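PDB 6LA0: glycoside hydrolase family 5 from Aspergillus oryzae, which acts as a secreted rutinosidase and probably also releases glucose from the non-reducing ends of beta-1,3-glucans. Local coordinates for residues Arg75-Leu80 / Lys115-Tyr120; Gly153-Glu158 / Thr213-Tyr218; Ile186-Glu191 / Lys217-Val222. All coordinates share one frame; numbering follows the deposited sequence.

Contact 1: residues Arg75-Leu80 / Lys115-Tyr120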
loop_
_atom_site.group_PDB
_atom_site.type_symbol
_atom_site.label_atom_id
_atom_site.label_comp_id
_atom_site.label_asym_id
_atom_site.label_seq_id
_atom_site.Cartn_x
_atom_site.Cartn_y
_atom_site.Cartn_z
ATOM N N ARG A 75 -11.859 4.596 16.527
ATOM C CA ARG A 75 -11.263 5.777 17.153
ATOM C C ARG A 75 -10.079 6.290 16.344
ATOM O O ARG A 75 -9.871 7.507 16.227
ATOM C CB ARG A 75 -10.827 5.477 18.596
ATOM C CG ARG A 75 -11.924 4.940 19.515
ATOM C CD ARG A 75 -12.904 6.037 19.989
ATOM N NE ARG A 75 -13.912 6.401 18.982
ATOM C CZ ARG A 75 -14.844 5.588 18.480
ATOM N NH1 ARG A 75 -14.953 4.319 18.878
ATOM N NH2 ARG A 75 -15.689 6.055 17.570
ATOM N N ASP A 76 -9.277 5.380 15.790
ATOM C CA ASP A 76 -8.214 5.804 14.880
ATOM C C ASP A 76 -8.782 6.510 13.650
ATOM O O ASP A 76 -8.178 7.465 13.134
ATOM C CB ASP A 76 -7.359 4.604 14.472
ATOM C CG ASP A 76 -6.745 3.895 15.668
ATOM O OD1 ASP A 76 -6.119 4.586 16.496
ATOM O OD2 ASP A 76 -6.879 2.654 15.782
ATOM N N ILE A 77 -9.937 6.054 13.158
ATOM C CA ILE A 77 -10.543 6.712 12.004
ATOM C C ILE A 77 -11.003 8.117 12.378
ATOM O O ILE A 77 -10.810 9.073 11.616
ATOM C CB ILE A 77 -11.698 5.864 11.427
ATOM C CG1 ILE A 77 -11.229 4.443 11.105
ATOM C CG2 ILE A 77 -12.278 6.550 10.192
ATOM C CD1 ILE A 77 -10.124 4.360 10.074
ATOM N N ASP A 78 -11.612 8.267 13.559
ATOM C CA ASP A 78 -11.986 9.598 14.033
ATOM C C ASP A 78 -10.791 10.544 14.046
ATOM O O ASP A 78 -10.895 11.700 13.615
ATOM C CB ASP A 78 -12.575 9.523 15.437
ATOM C CG ASP A 78 -13.827 8.681 15.520
ATOM O OD1 ASP A 78 -14.530 8.493 14.501
ATOM O OD2 ASP A 78 -14.119 8.232 16.641
ATOM N N LYS A 79 -9.651 10.081 14.565
ATOM C CA LYS A 79 -8.477 10.949 14.604
ATOM C C LYS A 79 -8.007 11.321 13.199
ATOM O O LYS A 79 -7.572 12.456 12.970
ATOM C CB LYS A 79 -7.347 10.288 15.385
ATOM C CG LYS A 79 -6.172 11.206 15.599
ATOM C CD LYS A 79 -5.133 10.554 16.487
ATOM C CE LYS A 79 -5.434 10.776 17.962
ATOM N NZ LYS A 79 -4.289 10.305 18.775
ATOM N N LEU A 80 -8.070 10.385 12.247
ATOM C CA LEU A 80 -7.700 10.721 10.868
ATOM C C LEU A 80 -8.641 11.763 10.277
ATOM O O LEU A 80 -8.191 12.731 9.649
ATOM C CB LEU A 80 -7.691 9.460 9.995
ATOM C CG LEU A 80 -6.596 8.448 10.352
ATOM C CD1 LEU A 80 -6.879 7.063 9.753
ATOM C CD2 LEU A 80 -5.228 8.984 9.909
ATOM N N LYS A 115 -14.703 -4.530 6.428
ATOM C CA LYS A 115 -16.017 -3.931 6.192
ATOM C C LYS A 115 -16.421 -3.001 7.330
ATOM O O LYS A 115 -16.924 -1.900 7.085
ATOM C CB LYS A 115 -17.077 -5.026 5.993
ATOM C CG LYS A 115 -18.511 -4.512 6.064
ATOM C CD LYS A 115 -19.537 -5.625 5.817
ATOM C CE LYS A 115 -20.894 -5.038 5.451
ATOM N NZ LYS A 115 -20.833 -4.172 4.211
ATOM N N GLN A 116 -16.213 -3.421 8.580
ATOM C CA GLN A 116 -16.592 -2.569 9.704
ATOM C C GLN A 116 -15.879 -1.225 9.638
ATOM O O GLN A 116 -16.507 -0.166 9.771
ATOM C CB GLN A 116 -16.290 -3.269 11.022
ATOM C CG GLN A 116 -16.625 -2.431 12.218
ATOM C CD GLN A 116 -16.544 -3.235 13.484
ATOM O OE1 GLN A 116 -15.516 -3.847 13.770
ATOM N NE2 GLN A 116 -17.630 -3.255 14.247
ATOM N N ILE A 117 -14.566 -1.249 9.414
ATOM C CA ILE A 117 -13.793 -0.012 9.366
ATOM C C ILE A 117 -14.129 0.797 8.115
ATOM O O ILE A 117 -14.319 2.017 8.190
ATOM C CB ILE A 117 -12.291 -0.325 9.463
ATOM C CG1 ILE A 117 -11.985 -0.932 10.837
ATOM C CG2 ILE A 117 -11.461 0.935 9.208
ATOM C CD1 ILE A 117 -12.397 -0.055 12.026
ATOM N N ALA A 118 -14.215 0.140 6.949
ATOM C CA ALA A 118 -14.469 0.885 5.714
ATOM C C ALA A 118 -15.863 1.502 5.723
ATOM O O ALA A 118 -16.036 2.665 5.339
ATOM C CB ALA A 118 -14.301 -0.014 4.484
ATOM N N ASP A 119 -16.873 0.729 6.144
ATOM C CA ASP A 119 -18.234 1.254 6.213
ATOM C C ASP A 119 -18.290 2.512 7.068
ATOM O O ASP A 119 -18.982 3.478 6.725
ATOM C CB ASP A 119 -19.184 0.191 6.779
ATOM C CG ASP A 119 -19.576 -0.863 5.758
ATOM O OD1 ASP A 119 -19.124 -0.783 4.594
ATOM O OD2 ASP A 119 -20.351 -1.777 6.128
ATOM N N TYR A 120 -17.534 2.523 8.172
ATOM C CA TYR A 120 -17.529 3.649 9.104
ATOM C C TYR A 120 -16.872 4.878 8.477
ATOM O O TYR A 120 -17.417 5.987 8.540
ATOM C CB TYR A 120 -16.806 3.233 10.387
ATOM C CG TYR A 120 -16.809 4.252 11.502
ATOM C CD1 TYR A 120 -17.957 4.517 12.231
ATOM C CD2 TYR A 120 -15.645 4.939 11.837
ATOM C CE1 TYR A 120 -17.949 5.448 13.271
ATOM C CE2 TYR A 120 -15.626 5.865 12.872
ATOM C CZ TYR A 120 -16.782 6.112 13.584
ATOM O OH TYR A 120 -16.759 7.035 14.604
#
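Tyr-120 reaches across from helix 110-125 and donates its hydroxyl to Asp-78 on helix 74-81, the OH to OD1 distance being 2.7 Å. OD1 receives it on the syn lone pair and lies at the ring edge, in the plane of the ring, while the carboxylate is turned 54° from that plane. The other oxygen, OD2, is held within its own helix by Arg-75, whose NE and NH2 grip it side-on. This salt bridge measures 2.8 Å from Arg-75 NH2 to Asp-78 OD2, and the oxygen lies somewhat out of the guanidinium plane. Bends at chi2 and chi3 fold the arginine back over its own helix to make that grip. The guanidinium stands almost perpendicular to the tyrosine ring, and Arg-75 NH2 comes to 3.3 Å from Tyr-120 OH at an angle too poor for a hydrogen bond. With a cation on one oxygen and a phenol on the other, the carboxylate is probably kept ionised; Tyr-125 adds a further bond to OD1. The two helices belong to the outer layer of a TIM barrel, preceding strands 87-92 and 128-133, and here run side by side with axes 10.6 Å apart and crossing at -30°. Apolar packing fills the buried side. Ile-77 CD1 meets Ile-117 CG2 at 3.8 Å, the two side chains passing at a slant. Tyr-120, its CG anti to the backbone N (chi1 -175°), slides past Ile-77 in the opposite direction, so that its CD2 edge lies 4.1 Å from Ile-77 CB. Beyond them, Ile-77 also rests on Met-127 and Ile-117 on Trp-27.

Contact 2: residues Gly153-Glu158 / Thr213-Tyr218. With NAG (2-acetamido-2-deoxy-beta-D-glucopyranose), chain D.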
loop_
_atom_site.group_PDB
_atom_site.type_symbol
_atom_site.label_atom_id
_atom_site.label_comp_id
_atom_site.label_asym_id
_atom_site.label_seq_id
_atom_site.Cartn_x
_atom_site.Cartn_y
_atom_site.Cartn_z
ATOM N N GLY A 153 7.409 -17.408 -6.826
ATOM C CA GLY A 153 6.718 -18.437 -7.571
ATOM C C GLY A 153 5.490 -18.004 -8.338
ATOM O O GLY A 153 4.920 -18.812 -9.071
ATOM N N TRP A 154 5.071 -16.745 -8.191
ATOM C CA TRP A 154 3.894 -16.252 -8.905
ATOM C C TRP A 154 4.135 -16.194 -10.411
ATOM O O TRP A 154 3.224 -16.482 -11.203
ATOM C CB TRP A 154 3.521 -14.870 -8.362
ATOM C CG TRP A 154 2.334 -14.211 -9.012
ATOM C CD1 TRP A 154 1.026 -14.491 -8.786
ATOM C CD2 TRP A 154 2.358 -13.147 -9.974
ATOM N NE1 TRP A 154 0.227 -13.674 -9.539
ATOM C CE2 TRP A 154 1.022 -12.840 -10.284
ATOM C CE3 TRP A 154 3.384 -12.416 -10.592
ATOM C CZ2 TRP A 154 0.680 -11.840 -11.192
ATOM C CZ3 TRP A 154 3.044 -11.422 -11.496
ATOM C CH2 TRP A 154 1.707 -11.133 -11.780
ATOM N N TYR A 155 5.356 -15.845 -10.822
ATOM C CA TYR A 155 5.648 -15.588 -12.229
ATOM C C TYR A 155 5.513 -16.857 -13.071
ATOM O O TYR A 155 6.005 -17.924 -12.691
ATOM C CB TYR A 155 7.058 -14.992 -12.363
ATOM C CG TYR A 155 7.151 -13.610 -11.759
ATOM C CD1 TYR A 155 7.506 -13.439 -10.422
ATOM C CD2 TYR A 155 6.833 -12.478 -12.502
ATOM C CE1 TYR A 155 7.566 -12.186 -9.852
ATOM C CE2 TYR A 155 6.891 -11.204 -11.935
ATOM C CZ TYR A 155 7.262 -11.071 -10.602
ATOM O OH TYR A 155 7.324 -9.824 -10.000
ATOM N N TYR A 156 4.830 -16.726 -14.221
ATOM C CA TYR A 156 4.749 -17.748 -15.263
ATOM C C TYR A 156 3.979 -18.987 -14.806
ATOM O O TYR A 156 4.034 -20.033 -15.453
ATOM C CB TYR A 156 6.153 -18.132 -15.758
ATOM C CG TYR A 156 7.133 -16.961 -15.801
ATOM C CD1 TYR A 156 6.892 -15.853 -16.608
ATOM C CD2 TYR A 156 8.284 -16.960 -15.023
ATOM C CE1 TYR A 156 7.777 -14.785 -16.646
ATOM C CE2 TYR A 156 9.174 -15.898 -15.046
ATOM C CZ TYR A 156 8.920 -14.818 -15.860
ATOM O OH TYR A 156 9.814 -13.766 -15.872
ATOM N N ASN A 157 3.247 -18.878 -13.702
ATOM C CA ASN A 157 2.646 -20.013 -12.996
ATOM C C ASN A 157 1.145 -19.946 -13.236
ATOM O O ASN A 157 0.453 -19.097 -12.665
ATOM C CB ASN A 157 3.015 -19.920 -11.512
ATOM C CG ASN A 157 2.430 -21.033 -10.655
ATOM O OD1 ASN A 157 1.427 -21.666 -10.989
ATOM N ND2 ASN A 157 3.069 -21.257 -9.511
ATOM N N GLU A 158 0.639 -20.837 -14.094
ATOM C CA GLU A 158 -0.769 -20.777 -14.475
ATOM C C GLU A 158 -1.677 -21.068 -13.285
ATOM O O GLU A 158 -2.758 -20.476 -13.157
ATOM C CB GLU A 158 -1.055 -21.764 -15.611
ATOM C CG GLU A 158 -0.346 -21.465 -16.943
ATOM C CD GLU A 158 -0.944 -20.281 -17.686
ATOM O OE1 GLU A 158 -2.073 -19.860 -17.341
ATOM O OE2 GLU A 158 -0.281 -19.763 -18.614
ATOM N N THR A 213 6.183 -8.895 -18.867
ATOM C CA THR A 213 5.136 -9.430 -19.738
ATOM C C THR A 213 4.100 -10.199 -18.923
ATOM O O THR A 213 2.893 -10.108 -19.187
ATOM C CB THR A 213 5.744 -10.315 -20.825
ATOM O OG1 THR A 213 6.350 -11.468 -20.230
ATOM C CG2 THR A 213 6.804 -9.542 -21.599
ATOM N N TRP A 214 4.544 -10.921 -17.896
ATOM C CA TRP A 214 3.591 -11.620 -17.039
ATOM C C TRP A 214 2.757 -10.631 -16.233
ATOM O O TRP A 214 1.544 -10.816 -16.085
ATOM C CB TRP A 214 4.322 -12.601 -16.113
ATOM C CG TRP A 214 3.392 -13.635 -15.508
ATOM C CD1 TRP A 214 2.922 -13.668 -14.221
ATOM C CD2 TRP A 214 2.810 -14.768 -16.178
ATOM N NE1 TRP A 214 2.084 -14.748 -14.054
ATOM C CE2 TRP A 214 2.004 -15.442 -15.235
ATOM C CE3 TRP A 214 2.905 -15.282 -17.476
ATOM C CZ2 TRP A 214 1.289 -16.610 -15.553
ATOM C CZ3 TRP A 214 2.181 -16.441 -17.797
ATOM C CH2 TRP A 214 1.385 -17.088 -16.834
ATOM N N VAL A 215 3.385 -9.568 -15.718
ATOM C CA VAL A 215 2.640 -8.542 -14.988
ATOM C C VAL A 215 1.577 -7.911 -15.886
ATOM O O VAL A 215 0.427 -7.716 -15.471
ATOM C CB VAL A 215 3.604 -7.486 -14.419
ATOM C CG1 VAL A 215 2.835 -6.342 -13.760
ATOM C CG2 VAL A 215 4.540 -8.137 -13.421
ATOM N N LEU A 216 1.953 -7.568 -17.127
ATOM C CA LEU A 216 0.991 -7.015 -18.079
ATOM C C LEU A 216 -0.146 -7.989 -18.358
ATOM O O LEU A 216 -1.314 -7.591 -18.391
ATOM C CB LEU A 216 1.691 -6.645 -19.387
ATOM C CG LEU A 216 0.844 -5.861 -20.395
ATOM C CD1 LEU A 216 0.634 -4.428 -19.921
ATOM C CD2 LEU A 216 1.475 -5.888 -21.785
ATOM N N LYS A 217 0.173 -9.259 -18.591
ATOM C CA LYS A 217 -0.895 -10.254 -18.742
ATOM C C LYS A 217 -1.881 -10.174 -17.579
ATOM O O LYS A 217 -3.102 -10.105 -17.785
ATOM C CB LYS A 217 -0.298 -11.657 -18.859
ATOM C CG LYS A 217 -1.324 -12.789 -18.832
ATOM C CD LYS A 217 -0.611 -14.138 -18.875
ATOM C CE LYS A 217 -1.526 -15.283 -18.444
ATOM N NZ LYS A 217 -2.430 -15.697 -19.559
ATOM N N TYR A 218 -1.361 -10.124 -16.342
ATOM C CA TYR A 218 -2.219 -10.055 -15.157
ATOM C C TYR A 218 -3.056 -8.783 -15.134
ATOM O O TYR A 218 -4.269 -8.834 -14.911
ATOM C CB TYR A 218 -1.367 -10.133 -13.887
ATOM C CG TYR A 218 -2.157 -10.033 -12.580
ATOM C CD1 TYR A 218 -3.134 -10.979 -12.264
ATOM C CD2 TYR A 218 -1.903 -9.020 -11.660
ATOM C CE1 TYR A 218 -3.857 -10.910 -11.070
ATOM C CE2 TYR A 218 -2.610 -8.947 -10.447
ATOM C CZ TYR A 218 -3.585 -9.903 -10.164
ATOM O OH TYR A 218 -4.293 -9.830 -8.993
HETATM C C1 NAG D . 2.647 -22.235 -8.549
HETATM C C2 NAG D . 3.846 -22.688 -7.691
HETATM C C3 NAG D . 3.380 -23.511 -6.482
HETATM C C4 NAG D . 2.275 -22.785 -5.726
HETATM C C5 NAG D . 1.148 -22.450 -6.689
HETATM C C6 NAG D . 0.003 -21.715 -6.033
HETATM C C7 NAG D . 6.036 -23.062 -8.737
HETATM C C8 NAG D . 6.861 -23.986 -9.582
HETATM N N2 NAG D . 4.783 -23.456 -8.494
HETATM O O3 NAG D . 4.484 -23.746 -5.615
HETATM O O4 NAG D . 1.769 -23.602 -4.675
HETATM O O5 NAG D . 1.666 -21.595 -7.716
HETATM O O6 NAG D . 0.484 -20.878 -4.993
HETATM O O7 NAG D . 6.484 -22.006 -8.292
HETATM O O HOH W 1 0.764 -15.897 -11.968
HETATM O O HOH W 2 -3.613 -18.067 -18.939
HETATM O O HOH W 3 -0.586 -17.938 -20.534
#
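Trp-214 lies flat under the turn 154-157, a type II beta turn whose backbone crosses its indole. Tyr-156 N sits over the middle of that face, 3.3 Å from Trp-214 CE2, and Tyr-156 CA makes a CH-pi contact almost along the normal of the six-membered ring. The opposite face carries Lys-217 CD from the same helix, so the indole is sandwiched, while Glu-158 OE2 comes to its edge, 3.6 Å from Trp-214 CH2. The indole NE1 is satisfied by a water, at 2.7 Å from Trp-214 NE1, which passes its own hydrogens to the carbonyl oxygens of Trp-154 and Asn-157. Two more waters link Glu-158 to Lys-217 NZ. Trp-154 takes the edge of Trp-214 on its face in a T-shaped stack, with Trp-154 CZ3 3.5 Å from Trp-214 CD1 and the planes at 79°. In turn it directs its own edge at the face of Tyr-218, Trp-154 CZ2 lying 3.6 Å from Tyr-218 CG. Placing CG anti to the backbone N (chi1 179°) sends this indole inward between the two, where its NE1 bonds Ser-164. Tyr-156 completes the aromatic cluster obliquely, its CD1 4.1 Å from Trp-214 CE3; its ring has a cation-pi partner in Arg-210. Asn-157 closes the turn as N-cap of helix 158-176: OD1 takes the amide of Ala-160, and ND2, linked covalently to NAG C1, also donates to Gly-153 O at 3.1 Å. The contact thus fastens the glycosylated loop between strand 128-133 and helix 158-176 onto helix 209-229, with Tyr-218 packed against helix 158-176 alongside.

Contact 3: residues Ile186-Glu191 / Lys217-Val222; sequences IEPMNE and KYIRAV
Tyr-218 reaches from helix 209-229 to Pro-188, following residues 186-187 of the strand, and gives its hydroxyl hydrogen to the proline carbonyl, with 2.8 Å from Tyr-218 OH to Pro-188 O. The donor is tilted 28° from the carbonyl plane and the C=O...O angle is 133°, yet the acceptor lies near the plane of the phenol ring, at its edge. A buried hydroxyl and a buried carbonyl thereby satisfy each other. Along the same ring edge runs Met-189, a Met-aromatic contact in which SD stays close to the ring plane, 3.6 Å from Tyr-218 CD2. The methionine starts from a crowded position, CG between the backbone N and the carbonyl carbon (chi1 75°), and its thioether slides past the tyrosine in the opposite direction. Ile-219 follows; its CB does not point straight at Pro-188, but the CG1 branch, bent at chi2, brings Ile-219 CD1 to 3.7 Å from Pro-188 CG. One turn beyond Tyr-218, Val-222 points toward Pro-188, and its CG1 sits 3.8 Å from the same Pro-188 CG. Both branched side chains therefore meet the same corner of the pyrrolidine ring, while Val-222 CG2 rests over one face of the Tyr-218 ring. Ile-168 of helix 158-176 and Val-235 of strand 235-237 also pack on Pro-188. Such packing of an outer helix on the residues that follow a core strand is characteristic of the TIM barrel. Just beyond it, Asn-190 and Glu-191 match the Asn-Glu pair after the fourth strand of glycoside hydrolase family 5, whose glutamate serves in relatives as the general acid/base.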
loop_
_atom_site.group_PDB
_atom_site.type_symbol
_atom_site.label_atom_id
_atom_site.label_comp_id
_atom_site.label_asym_id
_atom_site.label_seq_id
_atom_site.Cartn_x
_atom_site.Cartn_y
_atom_site.Cartn_z
ATOM N N ILE A 186 -9.904 -0.645 -6.679
ATOM C CA ILE A 186 -9.336 -1.982 -6.545
ATOM C C ILE A 186 -7.884 -1.975 -7.020
ATOM O O ILE A 186 -7.600 -1.648 -8.178
ATOM C CB ILE A 186 -10.175 -3.029 -7.298
ATOM C CG1 ILE A 186 -11.535 -3.190 -6.619
ATOM C CG2 ILE A 186 -9.422 -4.336 -7.345
ATOM C CD1 ILE A 186 -12.458 -4.230 -7.268
ATOM N N GLU A 187 -6.963 -2.342 -6.122
ATOM C CA GLU A 187 -5.538 -2.431 -6.442
ATOM C C GLU A 187 -5.091 -3.891 -6.394
ATOM O O GLU A 187 -4.854 -4.435 -5.300
ATOM C CB GLU A 187 -4.705 -1.568 -5.475
ATOM C CG GLU A 187 -3.189 -1.579 -5.756
ATOM C CD GLU A 187 -2.434 -0.436 -5.077
ATOM O OE1 GLU A 187 -2.801 -0.060 -3.944
ATOM O OE2 GLU A 187 -1.469 0.088 -5.682
ATOM N N PRO A 188 -4.947 -4.559 -7.539
ATOM C CA PRO A 188 -4.812 -6.025 -7.567
ATOM C C PRO A 188 -3.408 -6.574 -7.342
ATOM O O PRO A 188 -3.246 -7.794 -7.373
ATOM C CB PRO A 188 -5.309 -6.359 -8.981
ATOM C CG PRO A 188 -4.851 -5.158 -9.802
ATOM C CD PRO A 188 -5.047 -3.977 -8.893
ATOM N N MET A 189 -2.397 -5.732 -7.099
ATOM C CA MET A 189 -1.069 -6.223 -6.729
ATOM C C MET A 189 -0.272 -5.063 -6.146
ATOM O O MET A 189 -0.708 -3.914 -6.174
ATOM C CB MET A 189 -0.341 -6.838 -7.931
ATOM C CG MET A 189 0.187 -5.803 -8.919
ATOM S SD MET A 189 0.413 -6.409 -10.601
ATOM C CE MET A 189 1.532 -7.785 -10.377
ATOM N N ASN A 190 0.919 -5.381 -5.641
ATOM C CA ASN A 190 1.777 -4.398 -4.988
ATOM C C ASN A 190 3.233 -4.799 -5.174
ATOM O O ASN A 190 3.605 -5.934 -4.863
ATOM C CB ASN A 190 1.455 -4.284 -3.493
ATOM C CG ASN A 190 2.383 -3.332 -2.770
ATOM O OD1 ASN A 190 2.234 -2.111 -2.860
ATOM N ND2 ASN A 190 3.365 -3.882 -2.069
ATOM N N GLU A 191 4.034 -3.861 -5.693
ATOM C CA GLU A 191 5.482 -3.971 -5.873
ATOM C C GLU A 191 5.979 -5.321 -6.414
ATOM O O GLU A 191 6.824 -5.968 -5.788
ATOM C CB GLU A 191 6.208 -3.599 -4.583
ATOM C CG GLU A 191 5.950 -2.157 -4.162
ATOM C CD GLU A 191 6.727 -1.733 -2.914
ATOM O OE1 GLU A 191 7.402 -2.602 -2.312
ATOM O OE2 GLU A 191 6.668 -0.529 -2.542
ATOM N N LYS A 217 0.173 -9.259 -18.591
ATOM C CA LYS A 217 -0.895 -10.254 -18.742
ATOM C C LYS A 217 -1.881 -10.174 -17.579
ATOM O O LYS A 217 -3.102 -10.105 -17.785
ATOM C CB LYS A 217 -0.298 -11.657 -18.859
ATOM C CG LYS A 217 -1.324 -12.789 -18.832
ATOM C CD LYS A 217 -0.611 -14.138 -18.875
ATOM C CE LYS A 217 -1.526 -15.283 -18.444
ATOM N NZ LYS A 217 -2.430 -15.697 -19.559
ATOM N N TYR A 218 -1.361 -10.124 -16.342
ATOM C CA TYR A 218 -2.219 -10.055 -15.157
ATOM C C TYR A 218 -3.056 -8.783 -15.134
ATOM O O TYR A 218 -4.269 -8.834 -14.911
ATOM C CB TYR A 218 -1.367 -10.133 -13.887
ATOM C CG TYR A 218 -2.157 -10.033 -12.580
ATOM C CD1 TYR A 218 -3.134 -10.979 -12.264
ATOM C CD2 TYR A 218 -1.903 -9.020 -11.660
ATOM C CE1 TYR A 218 -3.857 -10.910 -11.070
ATOM C CE2 TYR A 218 -2.610 -8.947 -10.447
ATOM C CZ TYR A 218 -3.585 -9.903 -10.164
ATOM O OH TYR A 218 -4.293 -9.830 -8.993
ATOM N N ILE A 219 -2.422 -7.618 -15.330
ATOM C CA ILE A 219 -3.172 -6.382 -15.125
ATOM C C ILE A 219 -4.235 -6.221 -16.202
ATOM O O ILE A 219 -5.303 -5.662 -15.943
ATOM C CB ILE A 219 -2.235 -5.155 -15.029
ATOM C CG1 ILE A 219 -2.987 -3.940 -14.470
ATOM C CG2 ILE A 219 -1.632 -4.781 -16.371
ATOM C CD1 ILE A 219 -3.466 -4.088 -13.038
ATOM N N ARG A 220 -3.981 -6.706 -17.419
ATOM C CA ARG A 220 -5.018 -6.622 -18.443
ATOM C C ARG A 220 -6.154 -7.592 -18.125
ATOM O O ARG A 220 -7.336 -7.269 -18.305
ATOM C CB ARG A 220 -4.418 -6.894 -19.828
ATOM C CG ARG A 220 -3.488 -5.776 -20.347
ATOM C CD ARG A 220 -3.389 -5.747 -21.877
ATOM N NE ARG A 220 -4.630 -5.274 -22.496
ATOM C CZ ARG A 220 -4.946 -5.445 -23.781
ATOM N NH1 ARG A 220 -6.107 -4.991 -24.252
ATOM N NH2 ARG A 220 -4.119 -6.086 -24.592
ATOM N N ALA A 221 -5.817 -8.773 -17.623
ATOM C CA ALA A 221 -6.858 -9.717 -17.235
ATOM C C ALA A 221 -7.747 -9.128 -16.144
ATOM O O ALA A 221 -8.970 -9.308 -16.169
ATOM C CB ALA A 221 -6.222 -11.023 -16.779
ATOM N N VAL A 222 -7.147 -8.383 -15.203
ATOM C CA VAL A 222 -7.895 -7.756 -14.111
ATOM C C VAL A 222 -8.738 -6.596 -14.618
ATOM O O VAL A 222 -9.900 -6.437 -14.226
ATOM C CB VAL A 222 -6.933 -7.285 -13.007
ATOM C CG1 VAL A 222 -7.681 -6.442 -11.969
ATOM C CG2 VAL A 222 -6.238 -8.468 -12.358
#

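Overall arrangement
From the N terminus, contact 1 comes first: its loop runs out from helix 74-81 through strand 87-92 and closes on helix 110-125, before either of the others begins. Contact 2 opens in the loop ahead of helix 158-176, and contact 3 opens inside it, at strand 184-187. Both return to helix 209-229, sharing Lys-217 and Tyr-218, but contact 3 ends slightly further along, so the two loops overlap without full nesting. They touch at Met-189 CE, 3.6 Å from Trp-154 CH2 and 3.9 Å from Val-215 CG1, which brings the glycosylated loop and helix 209-229 together on the residues following 186-187. Contacts 1 and 2 lie on opposite sides of the chain's centre, their own centres about 35 Å apart.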